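Local coordinates for antibiotic resistance protein (Deinococcus radiodurans, PDB 2VLI) that probably confers resistance to tunicamycin as a phosphotransferase of the P-loop NTPase class, at residues 27-32 and 77-82. Sequence-based numbering, arbitrary orientation.
Sequences ERLPGS and AGPLIV
Ser-32 lies against Pro-79 and Ile-81 where the turn after helix 20-28 meets the approach to strand 80-84. Its backbone comes close enough for a CA-H...O contact, Ser-32 CA to Pro-79 O at 3.2 Å, while the end of Ile-81, CD1, sits 3.7 Å from Ser-32 OG. That hydroxyl is held between its own backbone N and carbonyl carbon (chi1 70°), a rotation that turns it back to Leu-29 O, 2.7 Å from OG and in the carbonyl plane. Leu-29 O also accepts a hydrogen bond from Ser-32 N, closing a type II turn from Leu-29 to Ser-32, and His-26 ND1 is a further partner of OG. In the parallel sheet of this P-loop NTPase fold, the turn delivers the chain into strand 33-34, beside strand 80-84; the next residue, Phe-33, is joined by backbone hydrogen bonds to Pro-79 and Ile-81. On the buried side, Leu-29 CD1 touches the CG corner of Pro-79 at 4.1 Å, and the Leu-29 side chain also meets Ile-8 of strand 7-11. The backbones are closest at Gly-31 and Gly-78, CA to CA 4.2 Å, with a weak, bent bond from Gly-78 N to Gly-31 O (129° at the hydrogen). Pro-30, Gly-31 and Ala-77 form the looser, exposed side, where Ala-77 CB merely brushes Gly-31 O at 3.9 Å.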
loop_
_atom_site.group_PDB
_atom_site.type_symbol
_atom_site.label_atom_id
_atom_site.label_comp_id
_atom_site.label_asym_id
_atom_site.label_seq_id
_atom_site.Cartn_x
_atom_site.Cartn_y
_atom_site.Cartn_z
ATOM N N GLU A 27 -18.360 21.088 -13.883
ATOM C CA GLU A 27 -19.377 21.606 -14.829
ATOM C C GLU A 27 -20.742 21.788 -14.180
ATOM O O GLU A 27 -21.553 22.558 -14.677
ATOM C CB GLU A 27 -19.567 20.682 -16.010
ATOM C CG GLU A 27 -18.387 20.430 -16.918
ATOM C CD GLU A 27 -18.689 19.285 -17.938
ATOM O OE1 GLU A 27 -19.517 18.371 -17.628
ATOM O OE2 GLU A 27 -18.121 19.304 -19.068
ATOM N N ARG A 28 -20.992 21.091 -13.068
ATOM C CA ARG A 28 -22.300 21.120 -12.401
ATOM C C ARG A 28 -22.321 21.738 -11.019
ATOM O O ARG A 28 -23.350 21.704 -10.330
ATOM C CB ARG A 28 -22.870 19.713 -12.365
ATOM C CG ARG A 28 -22.975 19.124 -13.770
ATOM C CD ARG A 28 -23.602 17.752 -13.811
ATOM N NE ARG A 28 -24.906 17.747 -13.168
ATOM C CZ ARG A 28 -25.584 16.650 -12.835
ATOM N NH1 ARG A 28 -25.092 15.454 -13.112
ATOM N NH2 ARG A 28 -26.757 16.756 -12.225
ATOM N N LEU A 29 -21.191 22.311 -10.607
ATOM C CA LEU A 29 -21.121 23.113 -9.397
ATOM C C LEU A 29 -20.649 24.505 -9.751
ATOM O O LEU A 29 -19.438 24.759 -9.769
ATOM C CB LEU A 29 -20.124 22.508 -8.397
ATOM C CG LEU A 29 -20.605 21.278 -7.652
ATOM C CD1 LEU A 29 -19.403 20.593 -7.000
ATOM C CD2 LEU A 29 -21.677 21.665 -6.627
ATOM N N PRO A 30 -21.589 25.434 -10.011
ATOM C CA PRO A 30 -21.138 26.792 -10.344
ATOM C C PRO A 30 -20.317 27.431 -9.222
ATOM O O PRO A 30 -20.624 27.255 -8.017
ATOM C CB PRO A 30 -22.467 27.557 -10.620
ATOM C CG PRO A 30 -23.462 26.471 -10.957
ATOM C CD PRO A 30 -23.061 25.327 -10.017
ATOM N N GLY A 31 -19.256 28.133 -9.618
ATOM C CA GLY A 31 -18.303 28.753 -8.676
ATOM C C GLY A 31 -17.139 27.836 -8.285
ATOM O O GLY A 31 -16.215 28.260 -7.582
ATOM N N SER A 32 -17.190 26.583 -8.717
ATOM C CA SER A 32 -16.212 25.585 -8.321
ATOM C C SER A 32 -14.901 25.762 -9.085
ATOM O O SER A 32 -14.837 26.437 -10.089
ATOM C CB SER A 32 -16.773 24.158 -8.509
ATOM O OG SER A 32 -16.912 23.809 -9.875
ATOM N N ALA A 77 -14.533 30.617 -4.455
ATOM C CA ALA A 77 -15.930 31.077 -4.403
ATOM C C ALA A 77 -16.775 29.851 -4.057
ATOM O O ALA A 77 -17.466 29.812 -3.041
ATOM C CB ALA A 77 -16.365 31.686 -5.781
ATOM N N GLY A 78 -16.659 28.837 -4.907
ATOM C CA GLY A 78 -17.420 27.628 -4.752
ATOM C C GLY A 78 -16.569 26.491 -4.207
ATOM O O GLY A 78 -15.499 26.696 -3.618
ATOM N N PRO A 79 -17.062 25.280 -4.369
ATOM C CA PRO A 79 -16.289 24.147 -3.906
ATOM C C PRO A 79 -14.947 23.975 -4.623
ATOM O O PRO A 79 -14.797 24.241 -5.810
ATOM C CB PRO A 79 -17.213 22.956 -4.167
ATOM C CG PRO A 79 -18.620 23.570 -4.289
ATOM C CD PRO A 79 -18.361 24.898 -4.943
ATOM N N LEU A 80 -13.969 23.518 -3.870
ATOM C CA LEU A 80 -12.663 23.241 -4.386
ATOM C C LEU A 80 -12.597 21.732 -4.693
ATOM O O LEU A 80 -12.810 20.924 -3.794
ATOM C CB LEU A 80 -11.657 23.677 -3.335
ATOM C CG LEU A 80 -10.235 24.058 -3.721
ATOM C CD1 LEU A 80 -10.183 25.045 -4.921
ATOM C CD2 LEU A 80 -9.583 24.680 -2.511
ATOM N N ILE A 81 -12.349 21.380 -5.954
ATOM C CA ILE A 81 -12.291 19.983 -6.418
ATOM C C ILE A 81 -10.851 19.572 -6.701
ATOM O O ILE A 81 -10.160 20.200 -7.480
ATOM C CB ILE A 81 -13.124 19.755 -7.688
ATOM C CG1 ILE A 81 -14.557 20.264 -7.502
ATOM C CG2 ILE A 81 -13.057 18.293 -8.089
ATOM C CD1 ILE A 81 -15.338 20.614 -8.821
ATOM N N VAL A 82 -10.381 18.526 -6.044
ATOM C CA VAL A 82 -8.975 18.118 -6.136
ATOM C C VAL A 82 -8.842 16.652 -6.605
ATOM O O VAL A 82 -8.959 15.763 -5.792
ATOM C CB VAL A 82 -8.283 18.257 -4.737
ATOM C CG1 VAL A 82 -6.794 17.967 -4.848
ATOM C CG2 VAL A 82 -8.612 19.635 -4.052
#